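Local coordinates for protein TCR beta chain (Gallus gallus, PDB 6LIR) that forms the beta half of the chicken alpha-beta T-cell receptor, which probably recognises peptide antigens presented by MHC molecules on other cells, at residues L153-N158 with L181-R186; R198-A203 with S213-I218. All blocks are in the same frame, centred on the assembly; numbering follows the deposited sequence.

Interaction 1. Residues L153-N158 with L181-R186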
loop_
_atom_site.group_PDB
_atom_site.type_symbol
_atom_site.label_atom_id
_atom_site.label_comp_id
_atom_site.label_asym_id
_atom_site.label_seq_id
_atom_site.Cartn_x
_atom_site.Cartn_y
_atom_site.Cartn_z
ATOM N N LEU B 153 3.527 -1.574 -9.271
ATOM C CA LEU B 153 3.028 -0.940 -10.486
ATOM C C LEU B 153 2.894 0.553 -10.223
ATOM O O LEU B 153 2.197 0.954 -9.286
ATOM C CB LEU B 153 1.678 -1.549 -10.883
ATOM C CG LEU B 153 1.271 -1.673 -12.349
ATOM C CD1 LEU B 153 2.296 -2.456 -13.143
ATOM C CD2 LEU B 153 -0.097 -2.338 -12.443
ATOM N N VAL B 154 3.538 1.374 -11.054
ATOM C CA VAL B 154 3.475 2.821 -10.898
ATOM C C VAL B 154 3.202 3.465 -12.248
ATOM O O VAL B 154 3.402 2.862 -13.305
ATOM C CB VAL B 154 4.769 3.406 -10.284
ATOM C CG1 VAL B 154 4.937 2.946 -8.846
ATOM C CG2 VAL B 154 5.977 3.022 -11.126
ATOM N N TRP B 155 2.766 4.721 -12.200
ATOM C CA TRP B 155 2.516 5.510 -13.395
ATOM C C TRP B 155 3.502 6.666 -13.488
ATOM O O TRP B 155 3.827 7.300 -12.479
ATOM C CB TRP B 155 1.094 6.073 -13.394
ATOM C CG TRP B 155 0.014 5.074 -13.652
ATOM C CD1 TRP B 155 -0.691 4.369 -12.720
ATOM C CD2 TRP B 155 -0.512 4.694 -14.927
ATOM N NE1 TRP B 155 -1.618 3.563 -13.338
ATOM C CE2 TRP B 155 -1.527 3.742 -14.692
ATOM C CE3 TRP B 155 -0.220 5.060 -16.246
ATOM C CZ2 TRP B 155 -2.251 3.154 -15.727
ATOM C CZ3 TRP B 155 -0.939 4.473 -17.270
ATOM C CH2 TRP B 155 -1.943 3.532 -17.005
ATOM N N LYS B 156 3.969 6.940 -14.704
ATOM C CA LYS B 156 4.607 8.202 -15.041
ATOM C C LYS B 156 3.813 8.888 -16.144
ATOM O O LYS B 156 3.381 8.236 -17.100
ATOM C CB LYS B 156 6.059 7.993 -15.478
ATOM C CG LYS B 156 6.994 7.611 -14.339
ATOM C CD LYS B 156 8.449 7.630 -14.783
ATOM C CE LYS B 156 9.380 7.326 -13.627
ATOM N NZ LYS B 156 10.803 7.257 -14.057
ATOM N N VAL B 157 3.643 10.202 -16.032
ATOM C CA VAL B 157 3.042 10.999 -17.095
ATOM C C VAL B 157 4.097 11.987 -17.572
ATOM O O VAL B 157 4.499 12.888 -16.823
ATOM C CB VAL B 157 1.770 11.724 -16.633
ATOM C CG1 VAL B 157 1.226 12.588 -17.756
ATOM C CG2 VAL B 157 0.721 10.720 -16.179
ATOM N N ASN B 158 4.527 11.830 -18.821
ATOM C CA ASN B 158 5.563 12.661 -19.429
ATOM C C ASN B 158 6.817 12.690 -18.553
ATOM O O ASN B 158 7.302 13.744 -18.139
ATOM C CB ASN B 158 5.038 14.072 -19.700
ATOM C CG ASN B 158 3.956 14.093 -20.762
ATOM O OD1 ASN B 158 3.983 13.302 -21.706
ATOM N ND2 ASN B 158 2.995 14.998 -20.611
ATOM N N LEU B 181 -2.162 -7.999 -11.225
ATOM C CA LEU B 181 -2.292 -6.760 -10.472
ATOM C C LEU B 181 -2.767 -5.670 -11.422
ATOM O O LEU B 181 -2.338 -5.616 -12.575
ATOM C CB LEU B 181 -0.972 -6.352 -9.800
ATOM C CG LEU B 181 -1.087 -5.301 -8.690
ATOM C CD1 LEU B 181 -1.637 -5.913 -7.404
ATOM C CD2 LEU B 181 0.252 -4.620 -8.431
ATOM N N THR B 182 -3.653 -4.808 -10.935
ATOM C CA THR B 182 -4.303 -3.811 -11.770
ATOM C C THR B 182 -4.088 -2.420 -11.196
ATOM O O THR B 182 -4.153 -2.221 -9.981
ATOM C CB THR B 182 -5.812 -4.099 -11.894
ATOM O OG1 THR B 182 -6.009 -5.416 -12.423
ATOM C CG2 THR B 182 -6.490 -3.091 -12.809
ATOM N N SER B 183 -3.868 -1.451 -12.083
ATOM C CA SER B 183 -3.768 -0.054 -11.691
ATOM C C SER B 183 -4.550 0.787 -12.680
ATOM O O SER B 183 -4.448 0.585 -13.893
ATOM C CB SER B 183 -2.312 0.421 -11.647
ATOM O OG SER B 183 -2.246 1.741 -11.139
ATOM N N ARG B 184 -5.340 1.714 -12.155
ATOM C CA ARG B 184 -6.156 2.607 -12.960
ATOM C C ARG B 184 -5.674 4.033 -12.760
ATOM O O ARG B 184 -5.456 4.463 -11.622
ATOM C CB ARG B 184 -7.638 2.470 -12.601
ATOM C CG ARG B 184 -8.237 1.148 -13.054
ATOM C CD ARG B 184 -8.986 0.435 -11.933
ATOM N NE ARG B 184 -8.138 0.179 -10.778
ATOM C CZ ARG B 184 -8.139 -0.951 -10.077
ATOM N NH1 ARG B 184 -8.939 -1.955 -10.413
ATOM N NH2 ARG B 184 -7.330 -1.077 -9.040
ATOM N N LEU B 185 -5.469 4.746 -13.863
ATOM C CA LEU B 185 -5.235 6.185 -13.849
ATOM C C LEU B 185 -6.406 6.849 -14.561
ATOM O O LEU B 185 -6.583 6.673 -15.771
ATOM C CB LEU B 185 -3.908 6.537 -14.521
ATOM C CG LEU B 185 -3.700 8.006 -14.908
ATOM C CD1 LEU B 185 -3.784 8.919 -13.688
ATOM C CD2 LEU B 185 -2.372 8.199 -15.640
ATOM N N ARG B 186 -7.207 7.602 -13.813
ATOM C CA ARG B 186 -8.341 8.327 -14.374
ATOM C C ARG B 186 -7.967 9.792 -14.552
ATOM O O ARG B 186 -7.516 10.441 -13.603
ATOM C CB ARG B 186 -9.584 8.196 -13.489
ATOM C CG ARG B 186 -10.879 8.554 -14.228
ATOM C CD ARG B 186 -12.136 8.181 -13.452
ATOM N NE ARG B 186 -13.289 8.044 -14.348
ATOM C CZ ARG B 186 -14.559 8.054 -13.952
ATOM N NH1 ARG B 186 -14.856 8.201 -12.669
ATOM N NH2 ARG B 186 -15.536 7.920 -14.842
#
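Trp155 reaches from strand 153-157 across the interior of the constant domain to Ser183 and Leu185 on the facing sheet. Its first torsion sets CG anti to the carbonyl carbon, beside the backbone N, and beyond CB the indole stands between the two strands. On the five-membered ring, CD1 passes 3.4 Å from Ser183 OG, and NE1 donates a hydrogen bond to that OG at 2.9 Å, rather bent (137° at the hydrogen), with the oxygen tilted 16° from the ring plane. CD2 and CE2 lie under Leu185 CB, which makes a CH-pi contact over one face, 3.8 Å from the centroid of this ring. Farther out, CE3 meets Leu185 CD2 at 3.9 Å, and CZ2 has Ser183 O at its edge. A serine suits this place because it is small enough to sit beside the indole and gives its buried N-H an acceptor; the same OG is also hydrogen-bonded with Thr168 OG1. On one side of the tryptophan, Leu153 CD2 rests on Ser183 CB at 3.6 Å; on the other, Val157 CG2 touches Leu185 CD2 at 4.0 Å, branched aliphatic groups filling space between the sheets. The axes of the two segments come within 7.9 Å, their directions 24° apart, in an immunoglobulin C1-set sandwich whose core tryptophan packs on Cys141 of strand 136-146 and Val166 of strand 166-175, while strand 198-207 flanks strand 152-157.

Interaction 2. Residues R198-A203 with S213-I218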
loop_
_atom_site.group_PDB
_atom_site.type_symbol
_atom_site.label_atom_id
_atom_site.label_comp_id
_atom_site.label_asym_id
_atom_site.label_seq_id
_atom_site.Cartn_x
_atom_site.Cartn_y
_atom_site.Cartn_z
ATOM N N ARG B 198 2.376 11.468 -22.720
ATOM C CA ARG B 198 2.912 10.117 -22.646
ATOM C C ARG B 198 2.487 9.503 -21.317
ATOM O O ARG B 198 2.955 9.925 -20.255
ATOM C CB ARG B 198 4.429 10.130 -22.806
ATOM C CG ARG B 198 5.123 8.835 -22.430
ATOM C CD ARG B 198 6.468 8.747 -23.134
ATOM N NE ARG B 198 7.532 9.359 -22.346
ATOM C CZ ARG B 198 7.878 10.640 -22.427
ATOM N NH1 ARG B 198 8.857 11.110 -21.666
ATOM N NH2 ARG B 198 7.250 11.452 -23.270
ATOM N N PHE B 199 1.612 8.501 -21.374
ATOM C CA PHE B 199 1.083 7.861 -20.175
ATOM C C PHE B 199 1.783 6.516 -20.023
ATOM O O PHE B 199 1.606 5.615 -20.847
ATOM C CB PHE B 199 -0.432 7.690 -20.261
ATOM C CG PHE B 199 -1.176 8.981 -20.423
ATOM C CD1 PHE B 199 -1.426 9.801 -19.331
ATOM C CD2 PHE B 199 -1.616 9.381 -21.672
ATOM C CE1 PHE B 199 -2.110 10.997 -19.491
ATOM C CE2 PHE B 199 -2.296 10.567 -21.837
ATOM C CZ PHE B 199 -2.544 11.377 -20.749
ATOM N N GLU B 200 2.590 6.401 -18.972
ATOM C CA GLU B 200 3.531 5.303 -18.811
ATOM C C GLU B 200 3.191 4.527 -17.550
ATOM O O GLU B 200 3.154 5.092 -16.452
ATOM C CB GLU B 200 4.960 5.842 -18.755
ATOM C CG GLU B 200 6.026 4.834 -18.389
ATOM C CD GLU B 200 7.419 5.376 -18.655
ATOM O OE1 GLU B 200 8.390 4.589 -18.605
ATOM O OE2 GLU B 200 7.539 6.594 -18.912
ATOM N N CYS B 201 2.948 3.235 -17.714
ATOM C CA CYS B 201 2.757 2.315 -16.607
ATOM C C CYS B 201 3.995 1.444 -16.503
ATOM O O CYS B 201 4.405 0.832 -17.492
ATOM C CB CYS B 201 1.516 1.447 -16.817
ATOM S SG CYS B 201 1.336 0.151 -15.564
ATOM N N ILE B 202 4.565 1.357 -15.303
ATOM C CA ILE B 202 5.814 0.639 -15.081
ATOM C C ILE B 202 5.572 -0.468 -14.065
ATOM O O ILE B 202 5.001 -0.227 -12.996
ATOM C CB ILE B 202 6.927 1.584 -14.590
ATOM C CG1 ILE B 202 7.187 2.692 -15.610
ATOM C CG2 ILE B 202 8.209 0.812 -14.278
ATOM C CD1 ILE B 202 7.526 4.023 -14.970
ATOM N N ALA B 203 6.053 -1.666 -14.373
ATOM C CA ALA B 203 5.990 -2.778 -13.439
ATOM C C ALA B 203 7.407 -3.079 -12.977
ATOM O O ALA B 203 8.268 -3.429 -13.790
ATOM C CB ALA B 203 5.352 -4.006 -14.088
ATOM N N SER B 213 12.446 -3.994 -14.599
ATOM C CA SER B 213 11.259 -3.208 -14.883
ATOM C C SER B 213 10.772 -3.520 -16.288
ATOM O O SER B 213 11.562 -3.818 -17.186
ATOM C CB SER B 213 11.527 -1.699 -14.782
ATOM O OG SER B 213 11.927 -1.324 -13.481
ATOM N N ILE B 214 9.460 -3.437 -16.467
ATOM C CA ILE B 214 8.845 -3.427 -17.785
ATOM C C ILE B 214 8.058 -2.134 -17.899
ATOM O O ILE B 214 7.330 -1.760 -16.972
ATOM C CB ILE B 214 7.948 -4.656 -18.010
ATOM C CG1 ILE B 214 8.785 -5.936 -17.922
ATOM C CG2 ILE B 214 7.247 -4.568 -19.356
ATOM C CD1 ILE B 214 7.973 -7.208 -17.995
ATOM N N GLN B 215 8.193 -1.457 -19.032
ATOM C CA GLN B 215 7.552 -0.168 -19.233
ATOM C C GLN B 215 6.587 -0.278 -20.403
ATOM O O GLN B 215 6.949 -0.783 -21.471
ATOM C CB GLN B 215 8.593 0.928 -19.491
ATOM C CG GLN B 215 9.636 1.079 -18.380
ATOM C CD GLN B 215 10.862 0.199 -18.586
ATOM O OE1 GLN B 215 11.458 -0.291 -17.624
ATOM N NE2 GLN B 215 11.246 -0.002 -19.842
ATOM N N LYS B 216 5.362 0.187 -20.192
ATOM C CA LYS B 216 4.340 0.214 -21.223
ATOM C C LYS B 216 3.859 1.645 -21.385
ATOM O O LYS B 216 3.694 2.367 -20.399
ATOM C CB LYS B 216 3.171 -0.707 -20.865
ATOM C CG LYS B 216 2.543 -1.387 -22.059
ATOM C CD LYS B 216 3.522 -2.327 -22.744
ATOM C CE LYS B 216 3.045 -2.639 -24.152
ATOM N NZ LYS B 216 3.700 -3.830 -24.752
ATOM N N ILE B 217 3.616 2.052 -22.625
ATOM C CA ILE B 217 3.248 3.430 -22.917
ATOM C C ILE B 217 1.963 3.435 -23.725
ATOM O O ILE B 217 1.744 2.563 -24.572
ATOM C CB ILE B 217 4.359 4.164 -23.697
ATOM C CG1 ILE B 217 5.738 3.869 -23.100
ATOM C CG2 ILE B 217 4.084 5.661 -23.746
ATOM C CD1 ILE B 217 6.099 4.741 -21.937
ATOM N N ILE B 218 1.125 4.433 -23.473
ATOM C CA ILE B 218 0.049 4.800 -24.379
ATOM C C ILE B 218 0.035 6.319 -24.453
ATOM O O ILE B 218 0.214 7.002 -23.439
ATOM C CB ILE B 218 -1.312 4.225 -23.921
ATOM C CG1 ILE B 218 -2.388 4.454 -24.986
ATOM C CG2 ILE B 218 -1.737 4.803 -22.576
ATOM C CD1 ILE B 218 -3.643 3.623 -24.770
#
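A chi1 of 171° and a chain extended beyond CG carry Glu200 up from the sheet beside Ile217, whose own chi1 of -44° and bent second torsion bring CD1 against it. Ile217 CD1 thus lies 3.5 Å from Glu200 CG, while Ile217 CG2 meets Arg198 CG at 3.6 Å. Long side chains suit this outer face: their methylenes cover the isoleucine and their charged ends lie farther from the backbone. Gln215 points the same way as Glu200, its CG 3.7 Å from Glu200 OE1, with carboxylate and amide planes 74° apart. Cutting Glu200 back to an alanine is likely to leave Ile217 CD1 without the methylene it rests on and Gln215 CG without its neighbour. Beneath, three antiparallel hydrogen-bonded pairs, Phe199 with Ile218, Cys201 with Lys216 and Ala203 with Ile214, each give two bonds of 2.9 Å between backbone N and O of the paired residues. On the inward face Phe199 CB touches Ile218 CG2 at 3.9 Å, and small Ala203 fits against Leu153 and Val121. Strand 210-219 is outermost in its sheet within this chain, with 198-207 between it and 152-157; Cys201 is disulfide-bonded to Cys141 of strand 136-146, and Ile218 packs on Trp192 of helix 189-192.

Overall arrangement
Both contacts belong to the constant domain, their centres about 8 Å apart. Interaction 1 joins the two sheets of the sandwich through buried side chains, with one polar bond crossing between them; interaction 2 joins neighbouring strands within one sheet through a ladder of backbone bonds and is only partly buried, one face turned inward and the other mixing Glu200 and Gln215 with Ile202 and Ile217. They meet because strands 152-157 and 198-207 are adjacent: Lys156 N lies 2.7 Å from Glu200 O and Asn158 OD1 2.6 Å from Arg198 N, both probable hydrogen bonds, and Leu153 CD1 packs on Ile202 O. Side-chain packing thus serves between sheets, backbone pairing within one.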